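Local coordinates for protein trans-isoprenyl diphosphate synthase (PDB 3OYR) that probably makes octaprenyl diphosphate by adding five isopentenyl units to farnesyl diphosphate, supplying the side-chain precursor of ubiquinone and menaquinone, at residues 76-81 / 85-90; 105-110 / 119-124; 109-114 / 248-253. All blocks are in the same frame, centred on the assembly; numbering follows the deposited sequence.

Interaction 1 (76-81 / 85-90)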
loop_
_atom_site.group_PDB
_atom_site.type_symbol
_atom_site.label_atom_id
_atom_site.label_comp_id
_atom_site.label_asym_id
_atom_site.label_seq_id
_atom_site.Cartn_x
_atom_site.Cartn_y
_atom_site.Cartn_z
ATOM N N ALA B 76 9.859 8.493 21.265
ATOM C CA ALA B 76 10.220 9.789 20.707
ATOM C C ALA B 76 9.280 10.869 21.186
ATOM O O ALA B 76 9.717 11.981 21.476
ATOM C CB ALA B 76 10.218 9.749 19.191
ATOM N N ALA B 77 7.990 10.542 21.266
ATOM C CA ALA B 77 6.993 11.512 21.729
ATOM C C ALA B 77 7.192 11.915 23.198
ATOM O O ALA B 77 7.128 13.108 23.553
ATOM C CB ALA B 77 5.574 10.981 21.484
ATOM N N ARG B 78 7.433 10.921 24.048
ATOM C CA ARG B 78 7.693 11.166 25.472
ATOM C C ARG B 78 9.042 11.845 25.738
ATOM O O ARG B 78 9.134 12.710 26.614
ATOM C CB ARG B 78 7.599 9.860 26.265
ATOM C CG ARG B 78 6.194 9.218 26.290
ATOM C CD ARG B 78 5.178 10.142 26.935
ATOM N NE ARG B 78 3.809 9.612 26.942
ATOM C CZ ARG B 78 2.728 10.348 27.207
ATOM N NH1 ARG B 78 2.855 11.637 27.481
ATOM N NH2 ARG B 78 1.519 9.803 27.193
ATOM N N LEU B 79 10.077 11.464 24.984
ATOM C CA LEU B 79 11.392 12.123 25.085
ATOM C C LEU B 79 11.276 13.583 24.669
ATOM O O LEU B 79 11.805 14.467 25.349
ATOM C CB LEU B 79 12.476 11.395 24.269
ATOM C CG LEU B 79 13.962 11.773 24.461
ATOM C CD1 LEU B 79 14.389 11.789 25.935
ATOM C CD2 LEU B 79 14.888 10.853 23.660
ATOM N N ALA B 80 10.536 13.842 23.586
ATOM C CA ALA B 80 10.273 15.217 23.164
ATOM C C ALA B 80 9.282 15.971 24.068
ATOM O O ALA B 80 9.085 17.170 23.904
ATOM C CB ALA B 80 9.838 15.271 21.700
ATOM N N GLY B 81 8.676 15.277 25.031
ATOM C CA GLY B 81 7.801 15.908 26.018
ATOM C C GLY B 81 6.419 16.241 25.482
ATOM O O GLY B 81 5.998 17.391 25.538
ATOM N N ASP B 85 -1.821 12.341 24.199
ATOM C CA ASP B 85 -1.497 11.009 23.716
ATOM C C ASP B 85 -1.881 10.759 22.256
ATOM O O ASP B 85 -2.117 9.606 21.851
ATOM C CB ASP B 85 -2.122 9.961 24.636
ATOM C CG ASP B 85 -3.649 9.961 24.593
ATOM O OD1 ASP B 85 -4.260 10.809 23.901
ATOM O OD2 ASP B 85 -4.239 9.093 25.264
ATOM N N HIS B 86 -1.945 11.828 21.464
ATOM C CA HIS B 86 -2.382 11.681 20.075
ATOM C C HIS B 86 -1.340 10.992 19.197
ATOM O O HIS B 86 -1.667 10.458 18.132
ATOM C CB HIS B 86 -2.851 13.018 19.488
ATOM C CG HIS B 86 -4.108 13.536 20.120
ATOM N ND1 HIS B 86 -4.258 14.847 20.522
ATOM C CD2 HIS B 86 -5.262 12.909 20.452
ATOM C CE1 HIS B 86 -5.455 15.008 21.058
ATOM N NE2 HIS B 86 -6.083 13.846 21.029
ATOM N N PHE B 87 -0.098 10.952 19.683
ATOM C CA PHE B 87 0.961 10.188 19.043
ATOM C C PHE B 87 0.635 8.697 18.942
ATOM O O PHE B 87 1.212 8.012 18.102
ATOM C CB PHE B 87 2.309 10.402 19.767
ATOM C CG PHE B 87 2.324 9.913 21.202
ATOM C CD1 PHE B 87 2.044 10.790 22.247
ATOM C CD2 PHE B 87 2.627 8.585 21.510
ATOM C CE1 PHE B 87 2.059 10.364 23.572
ATOM C CE2 PHE B 87 2.638 8.140 22.844
ATOM C CZ PHE B 87 2.349 9.035 23.879
ATOM N N GLN B 88 -0.279 8.201 19.786
ATOM C CA GLN B 88 -0.644 6.772 19.782
ATOM C C GLN B 88 -1.265 6.323 18.469
ATOM O O GLN B 88 -1.077 5.168 18.056
ATOM C CB GLN B 88 -1.590 6.416 20.946
ATOM C CG GLN B 88 -0.914 6.351 22.342
ATOM C CD GLN B 88 -1.928 6.237 23.489
ATOM O OE1 GLN B 88 -3.058 5.818 23.272
ATOM N NE2 GLN B 88 -1.525 6.639 24.709
ATOM N N LYS B 89 -2.038 7.207 17.834
ATOM C CA LYS B 89 -2.590 6.936 16.507
ATOM C C LYS B 89 -1.509 6.819 15.437
ATOM O O LYS B 89 -1.596 5.939 14.569
ATOM C CB LYS B 89 -3.639 7.966 16.109
ATOM C CG LYS B 89 -4.775 8.087 17.120
ATOM C CD LYS B 89 -5.883 8.987 16.603
ATOM C CE LYS B 89 -7.114 8.924 17.524
ATOM N NZ LYS B 89 -8.299 9.563 16.852
ATOM N N LEU B 90 -0.497 7.690 15.520
ATOM C CA LEU B 90 0.691 7.625 14.649
ATOM C C LEU B 90 1.439 6.332 14.877
ATOM O O LEU B 90 1.773 5.636 13.911
ATOM C CB LEU B 90 1.623 8.826 14.863
ATOM C CG LEU B 90 1.004 10.210 14.652
ATOM C CD1 LEU B 90 1.991 11.309 15.018
ATOM C CD2 LEU B 90 0.488 10.427 13.232
#
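Where two consecutive helices of the all-alpha isoprenoid synthase fold meet at their joining loop, Ala77, near the end of helix 68-79, packs against Phe87, near the start of helix 87-109. The CB of Ala77 sits over one face of the Phe87 ring. It lies 3.7 Å from the ring centroid and 23° off the ring normal, a CH-pi contact. Its nearest ring atom is CG, with Ala77 CB to Phe87 CG at 3.4 Å, so the methyl is offset toward the rim. The small alanine lets the two backbones come close: the CA atoms of Ala77 and Phe87 are 6.7 Å apart. Phe87 holds CG between its backbone N and its carbonyl carbon (chi1 63°), which reaches the ring across to the other helix.

Arg78 adds a second contact at the far end of the same ring. Its chain bends at chi2 and brings NE to 3.4 Å from Phe87 CZ. The guanidinium and ring planes stand 84° apart. The ring therefore points CE1 and CZ at the face of the guanidinium, and the cation does not lie over the pi face.

Helix 68-79 is closed by a Schellman motif at Gly81, which has positive phi. Ala80 N still bonds Ala76 O at 2.9 Å, while the bond from Gly81 N to Arg78 O is weak. A short loop then leads into helix 87-109.

No hydrogen bond joins 76-81 to 85-90. The charge of Arg78 is met by Asp34 of helix 25-45, through a salt bridge from NH2. Gln88 NE2 bonds the same carboxylate oxygen, OD1. Phe87 also touches Asp34, and Ser206 of helix 181-206. Asp85 approaches Arg78 through its CB; Arg78 NH2 and Asp85 OD2 remain 6.1 Å apart.

Interaction 2 (105-110 / 119-124); sequences DDVVDG and AAHLIW. With CA (calcium ion), chain E; DMA (dimethylallyl diphosphate), chain G.
His121 turns CG between its backbone N and carbonyl carbon (chi1 65°), and Val107 keeps CG2 anti to its carbonyl carbon. These torsions bring the imidazole against helix 87-109, just where that helix carries the DDxxD motif of the polyprenyl synthases, Asp105, Asp106 and Asp109. The Val107 methyl CG2 lies 3.6 Å from His121 CB, and the two side chains run alongside one another, pointing opposite ways. Val107 CA sits over one face of the imidazole, 4.2 Å from its centroid and 15° off the normal, a CH-pi contact.

His121 NE2 is hydrogen-bonded to Ser111 O, in the loop just after the helix. That bond ties the 119-124 loop to the chain leaving the motif. Val107 also packs on Leu122, and His121 on Ala120, of the second subunit, so this buried face of the helix belongs to the dimer interface as well.

The other face of the helix holds the metal. Asp105 OD2 binds calcium at 2.3 Å. Asp109 OD1 binds calcium at 2.4 Å. Each carboxylate gives one oxygen. Calcium probably stands in here for magnesium, the cofactor of the enzyme. Asp106 does not touch calcium. Its OD1 accepts a bond from water 1 at 2.8 Å, and the same oxygen makes a salt bridge with Arg114, so this aspartate acts in the second shell. The CB of Asp105 also lies 3.6 Å from DMA C5, beside the prenyl tail.

The calcium has six ligands in near-octahedral order: Asp109 OD1 lies opposite diphosphate O3B, Asp105 OD2 opposite water 2, and diphosphate O2A opposite water 1.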
loop_
_atom_site.group_PDB
_atom_site.type_symbol
_atom_site.label_atom_id
_atom_site.label_comp_id
_atom_site.label_asym_id
_atom_site.label_seq_id
_atom_site.Cartn_x
_atom_site.Cartn_y
_atom_site.Cartn_z
ATOM N N ASP B 105 6.007 -7.944 1.158
ATOM C CA ASP B 105 7.372 -8.405 0.987
ATOM C C ASP B 105 7.434 -9.936 1.012
ATOM O O ASP B 105 8.148 -10.528 0.208
ATOM C CB ASP B 105 8.286 -7.780 2.036
ATOM C CG ASP B 105 9.724 -8.267 1.933
ATOM O OD1 ASP B 105 10.474 -7.808 1.050
ATOM O OD2 ASP B 105 10.115 -9.120 2.757
ATOM N N ASP B 106 6.658 -10.571 1.894
ATOM C CA ASP B 106 6.571 -12.042 1.912
ATOM C C ASP B 106 6.020 -12.648 0.627
ATOM O O ASP B 106 6.468 -13.729 0.222
ATOM C CB ASP B 106 5.752 -12.550 3.099
ATOM C CG ASP B 106 6.523 -12.513 4.407
ATOM O OD1 ASP B 106 7.778 -12.611 4.393
ATOM O OD2 ASP B 106 5.857 -12.373 5.457
ATOM N N VAL B 107 5.065 -11.962 -0.010
ATOM C CA VAL B 107 4.537 -12.400 -1.301
ATOM C C VAL B 107 5.598 -12.279 -2.408
ATOM O O VAL B 107 5.751 -13.171 -3.243
ATOM C CB VAL B 107 3.250 -11.609 -1.679
ATOM C CG1 VAL B 107 2.878 -11.794 -3.139
ATOM C CG2 VAL B 107 2.108 -12.047 -0.809
ATOM N N VAL B 108 6.321 -11.164 -2.394
ATOM C CA VAL B 108 7.353 -10.868 -3.381
ATOM C C VAL B 108 8.529 -11.853 -3.255
ATOM O O VAL B 108 8.965 -12.456 -4.242
ATOM C CB VAL B 108 7.792 -9.386 -3.253
ATOM C CG1 VAL B 108 9.134 -9.123 -3.943
ATOM C CG2 VAL B 108 6.706 -8.485 -3.831
ATOM N N ASP B 109 9.001 -12.050 -2.029
ATOM C CA ASP B 109 10.138 -12.925 -1.782
ATOM C C ASP B 109 9.806 -14.426 -1.836
ATOM O O ASP B 109 10.707 -15.262 -1.949
ATOM C CB ASP B 109 10.745 -12.590 -0.430
ATOM C CG ASP B 109 11.612 -11.367 -0.469
ATOM O OD1 ASP B 109 11.986 -10.881 0.628
ATOM O OD2 ASP B 109 11.921 -10.881 -1.577
ATOM N N GLY B 110 8.523 -14.765 -1.744
ATOM C CA GLY B 110 8.092 -16.163 -1.655
ATOM C C GLY B 110 8.400 -16.864 -0.332
ATOM O O GLY B 110 8.563 -18.085 -0.307
ATOM N N ALA B 119 3.121 -18.099 6.283
ATOM C CA ALA B 119 2.883 -16.791 5.684
ATOM C C ALA B 119 1.457 -16.729 5.124
ATOM O O ALA B 119 1.025 -17.647 4.417
ATOM C CB ALA B 119 3.892 -16.522 4.595
ATOM N N ALA B 120 0.746 -15.646 5.452
ATOM C CA ALA B 120 -0.676 -15.455 5.115
ATOM C C ALA B 120 -1.072 -15.804 3.684
ATOM O O ALA B 120 -2.153 -16.362 3.456
ATOM C CB ALA B 120 -1.094 -14.031 5.430
ATOM N N HIS B 121 -0.195 -15.499 2.726
ATOM C CA HIS B 121 -0.471 -15.764 1.312
ATOM C C HIS B 121 -0.522 -17.245 0.933
ATOM O O HIS B 121 -0.999 -17.589 -0.146
ATOM C CB HIS B 121 0.512 -15.025 0.409
ATOM C CG HIS B 121 1.934 -15.484 0.540
ATOM N ND1 HIS B 121 2.484 -16.452 -0.277
ATOM C CD2 HIS B 121 2.928 -15.089 1.373
ATOM C CE1 HIS B 121 3.748 -16.639 0.057
ATOM N NE2 HIS B 121 4.043 -15.824 1.055
ATOM N N LEU B 122 -0.031 -18.115 1.813
ATOM C CA LEU B 122 -0.147 -19.557 1.597
ATOM C C LEU B 122 -1.503 -20.107 2.059
ATOM O O LEU B 122 -1.899 -21.203 1.659
ATOM C CB LEU B 122 1.020 -20.309 2.259
ATOM C CG LEU B 122 2.407 -20.157 1.608
ATOM C CD1 LEU B 122 3.505 -20.792 2.469
ATOM C CD2 LEU B 122 2.444 -20.732 0.196
ATOM N N ILE B 123 -2.203 -19.337 2.892
ATOM C CA ILE B 123 -3.528 -19.695 3.388
ATOM C C ILE B 123 -4.639 -19.008 2.580
ATOM O O ILE B 123 -5.613 -19.646 2.173
ATOM C CB ILE B 123 -3.673 -19.328 4.891
ATOM C CG1 ILE B 123 -2.648 -20.073 5.748
ATOM C CG2 ILE B 123 -5.095 -19.565 5.394
ATOM C CD1 ILE B 123 -2.627 -21.606 5.542
ATOM N N TRP B 124 -4.486 -17.707 2.347
ATOM C CA TRP B 124 -5.530 -16.914 1.698
ATOM C C TRP B 124 -5.214 -16.584 0.247
ATOM O O TRP B 124 -6.083 -16.111 -0.487
ATOM C CB TRP B 124 -5.785 -15.632 2.484
ATOM C CG TRP B 124 -6.523 -15.832 3.767
ATOM C CD1 TRP B 124 -7.878 -15.912 3.925
ATOM C CD2 TRP B 124 -5.957 -15.952 5.082
ATOM N NE1 TRP B 124 -8.193 -16.081 5.248
ATOM C CE2 TRP B 124 -7.034 -16.109 5.983
ATOM C CE3 TRP B 124 -4.647 -15.943 5.585
ATOM C CZ2 TRP B 124 -6.844 -16.263 7.368
ATOM C CZ3 TRP B 124 -4.452 -16.098 6.969
ATOM C CH2 TRP B 124 -5.549 -16.258 7.838
HETATM CA CA CA E . 11.750 -10.700 2.984
HETATM C C1 DMA G . 12.818 -6.081 4.027
HETATM O O1 DMA G . 13.769 -6.882 4.719
HETATM C C2 DMA G . 11.400 -6.361 4.418
HETATM C C3 DMA G . 10.498 -5.390 4.599
HETATM C C4 DMA G . 10.795 -3.933 4.432
HETATM C C5 DMA G . 9.118 -5.806 4.986
HETATM P PA DMA G . 13.885 -8.506 4.643
HETATM O O1A DMA G . 15.306 -8.778 5.033
HETATM O O2A DMA G . 13.319 -9.076 3.371
HETATM O O3A DMA G . 12.922 -8.863 5.893
HETATM P PB DMA G . 12.465 -10.341 6.362
HETATM O O1B DMA G . 11.749 -9.941 7.626
HETATM O O2B DMA G . 13.741 -11.128 6.542
HETATM O O3B DMA G . 11.604 -10.922 5.263
HETATM O O HOH W 1 10.127 -12.364 2.957
HETATM O O HOH W 2 13.407 -12.579 3.005
#

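Interaction 3 (109-114 / 248-253). With CA (calcium ion), chain E; DMA (dimethylallyl diphosphate), chain G.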
loop_
_atom_site.group_PDB
_atom_site.type_symbol
_atom_site.label_atom_id
_atom_site.label_comp_id
_atom_site.label_asym_id
_atom_site.label_seq_id
_atom_site.Cartn_x
_atom_site.Cartn_y
_atom_site.Cartn_z
ATOM N N ASP B 109 9.001 -12.050 -2.029
ATOM C CA ASP B 109 10.138 -12.925 -1.782
ATOM C C ASP B 109 9.806 -14.426 -1.836
ATOM O O ASP B 109 10.707 -15.262 -1.949
ATOM C CB ASP B 109 10.745 -12.590 -0.430
ATOM C CG ASP B 109 11.612 -11.367 -0.469
ATOM O OD1 ASP B 109 11.986 -10.881 0.628
ATOM O OD2 ASP B 109 11.921 -10.881 -1.577
ATOM N N GLY B 110 8.523 -14.765 -1.744
ATOM C CA GLY B 110 8.092 -16.163 -1.655
ATOM C C GLY B 110 8.400 -16.864 -0.332
ATOM O O GLY B 110 8.563 -18.085 -0.307
ATOM N N SER B 111 8.472 -16.103 0.768
ATOM C CA SER B 111 8.788 -16.657 2.100
ATOM C C SER B 111 7.632 -17.481 2.667
ATOM O O SER B 111 6.472 -17.118 2.487
ATOM C CB SER B 111 9.143 -15.536 3.075
ATOM O OG SER B 111 10.337 -14.882 2.674
ATOM N N GLN B 112 7.951 -18.581 3.348
ATOM C CA GLN B 112 6.917 -19.516 3.806
ATOM C C GLN B 112 6.545 -19.360 5.284
ATOM O O GLN B 112 5.487 -19.818 5.711
ATOM C CB GLN B 112 7.314 -20.959 3.474
ATOM C CG GLN B 112 7.494 -21.202 1.965
ATOM C CD GLN B 112 8.174 -22.525 1.639
ATOM O OE1 GLN B 112 8.981 -22.604 0.712
ATOM N NE2 GLN B 112 7.851 -23.570 2.399
ATOM N N LEU B 113 7.391 -18.666 6.041
ATOM C CA LEU B 113 7.201 -18.507 7.463
ATOM C C LEU B 113 7.381 -17.039 7.893
ATOM O O LEU B 113 8.295 -16.359 7.440
ATOM C CB LEU B 113 8.212 -19.379 8.211
ATOM C CG LEU B 113 7.894 -19.727 9.665
ATOM C CD1 LEU B 113 6.741 -20.740 9.752
ATOM C CD2 LEU B 113 9.134 -20.274 10.358
ATOM N N ARG B 114 6.510 -16.583 8.786
ATOM C CA ARG B 114 6.561 -15.231 9.317
ATOM C C ARG B 114 5.992 -15.239 10.718
ATOM O O ARG B 114 4.841 -15.663 10.923
ATOM C CB ARG B 114 5.775 -14.251 8.425
ATOM C CG ARG B 114 5.581 -12.865 9.073
ATOM C CD ARG B 114 6.871 -12.065 9.143
ATOM N NE ARG B 114 7.340 -11.739 7.803
ATOM C CZ ARG B 114 8.515 -11.181 7.515
ATOM N NH1 ARG B 114 9.372 -10.849 8.481
ATOM N NH2 ARG B 114 8.814 -10.938 6.244
ATOM N N ALA B 248 15.642 -19.127 8.212
ATOM C CA ALA B 248 17.050 -18.831 7.949
ATOM C C ALA B 248 17.368 -19.272 6.535
ATOM O O ALA B 248 16.952 -20.352 6.125
ATOM C CB ALA B 248 17.954 -19.565 8.951
ATOM N N GLY B 249 18.072 -18.435 5.776
ATOM C CA GLY B 249 18.436 -18.787 4.404
ATOM C C GLY B 249 17.505 -18.325 3.295
ATOM O O GLY B 249 17.738 -18.641 2.118
ATOM N N ASP B 250 16.457 -17.581 3.649
ATOM C CA ASP B 250 15.574 -16.974 2.638
ATOM C C ASP B 250 16.337 -16.140 1.601
ATOM O O ASP B 250 16.094 -16.316 0.421
ATOM C CB ASP B 250 14.441 -16.146 3.270
ATOM C CG ASP B 250 13.215 -16.992 3.636
ATOM O OD1 ASP B 250 13.204 -18.208 3.329
ATOM O OD2 ASP B 250 12.258 -16.431 4.230
ATOM N N ASP B 251 17.265 -15.277 2.041
ATOM C CA ASP B 251 18.061 -14.438 1.122
ATOM C C ASP B 251 18.854 -15.318 0.162
ATOM O O ASP B 251 18.776 -15.130 -1.055
ATOM C CB ASP B 251 19.030 -13.490 1.858
ATOM C CG ASP B 251 18.320 -12.463 2.768
ATOM O OD1 ASP B 251 17.137 -12.108 2.538
ATOM O OD2 ASP B 251 18.973 -12.008 3.733
ATOM N N PHE B 252 19.588 -16.285 0.718
ATOM C CA PHE B 252 20.383 -17.203 -0.083
ATOM C C PHE B 252 19.536 -17.979 -1.092
ATOM O O PHE B 252 19.860 -18.005 -2.279
ATOM C CB PHE B 252 21.220 -18.163 0.782
ATOM C CG PHE B 252 22.116 -19.064 -0.032
ATOM C CD1 PHE B 252 23.281 -18.561 -0.614
ATOM C CD2 PHE B 252 21.775 -20.397 -0.256
ATOM C CE1 PHE B 252 24.103 -19.370 -1.401
ATOM C CE2 PHE B 252 22.591 -21.220 -1.037
ATOM C CZ PHE B 252 23.763 -20.708 -1.605
ATOM N N ARG B 253 18.446 -18.585 -0.628
ATOM C CA ARG B 253 17.544 -19.310 -1.518
ATOM C C ARG B 253 16.777 -18.437 -2.542
ATOM O O ARG B 253 16.371 -18.941 -3.587
ATOM C CB ARG B 253 16.607 -20.227 -0.716
ATOM C CG ARG B 253 17.261 -21.556 -0.321
ATOM C CD ARG B 253 16.351 -22.465 0.500
ATOM N NE ARG B 253 16.531 -22.272 1.939
ATOM C CZ ARG B 253 15.765 -21.492 2.701
ATOM N NH1 ARG B 253 14.748 -20.824 2.175
ATOM N NH2 ARG B 253 16.016 -21.383 3.996
HETATM CA CA CA E . 11.750 -10.700 2.984
HETATM C C1 DMA G . 12.818 -6.081 4.027
HETATM O O1 DMA G . 13.769 -6.882 4.719
HETATM C C2 DMA G . 11.400 -6.361 4.418
HETATM C C3 DMA G . 10.498 -5.390 4.599
HETATM C C4 DMA G . 10.795 -3.933 4.432
HETATM C C5 DMA G . 9.118 -5.806 4.986
HETATM P PA DMA G . 13.885 -8.506 4.643
HETATM O O1A DMA G . 15.306 -8.778 5.033
HETATM O O2A DMA G . 13.319 -9.076 3.371
HETATM O O3A DMA G . 12.922 -8.863 5.893
HETATM P PB DMA G . 12.465 -10.341 6.362
HETATM O O1B DMA G . 11.749 -9.941 7.626
HETATM O O2B DMA G . 13.741 -11.128 6.542
HETATM O O3B DMA G . 11.604 -10.922 5.263
HETATM O O HOH W 1 10.127 -12.364 2.957
HETATM O O HOH W 3 10.723 -19.612 3.448
HETATM O O HOH W 4 10.393 -17.320 6.078
HETATM O O HOH W 2 13.407 -12.579 3.005
#
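From the N-cap Gly249, where phi is positive and a side chain would jam against the carbonyl before it, the chain enters helix 250-254 with Asp250, whose carboxylate turns to Ser111. Asp250 OD2 lies 2.9 Å from Ser111 OG, a likely hydrogen bond, though the serine proton has another acceptor in reach. Ser111 OG also meets water 1, a calcium ligand, so Asp250 is linked to the metal through serine and water. Water 3 joins Asp250 OD1 to Gln112 N, donating to the carboxylate at 2.9 Å.

Asp251 N bonds Asp236 of the second aspartate-rich motif. The helix start is thereby tied to that motif, while Ser111 follows the first, as in prenyl synthases.

One turn on, Arg253 NH1 makes a salt bridge with Asp250 OD1 at 3.2 Å, using the anti lone pair. Across from this helix, Arg114 folds back at chi2 and chi3 to grip the diphosphate. Its NH1 bonds DMA O1B at 2.7 Å, nearly straight (169°), and NH2 bonds DMA O3B at 3.0 Å. A leucine in place of Arg114 lacks both N-H donors, which would probably leave the terminal phosphate more loosely held and Asp106 without its cationic mate.

Overall arrangement
Interactions 1 and 2 both use helix 87-109, one near its start and the other at its end, with centres 33 Å apart. Interaction 1 is partly buried, lies far from the metals and relies on a methyl and a guanidinium against one aromatic ring. Interaction 2 is fully buried and two-faced, with apolar packing toward the second subunit and metal ligands toward the substrate. Interaction 3 is smaller, partly buried and almost wholly polar. It shares Asp109, Gly110, the calcium, the diphosphate ligand and both metal-bound waters with interaction 2, their centres being 10 Å apart. A probable hydrogen bond from Ala119 N to Gln112 O, 3.0 Å, also joins these two directly.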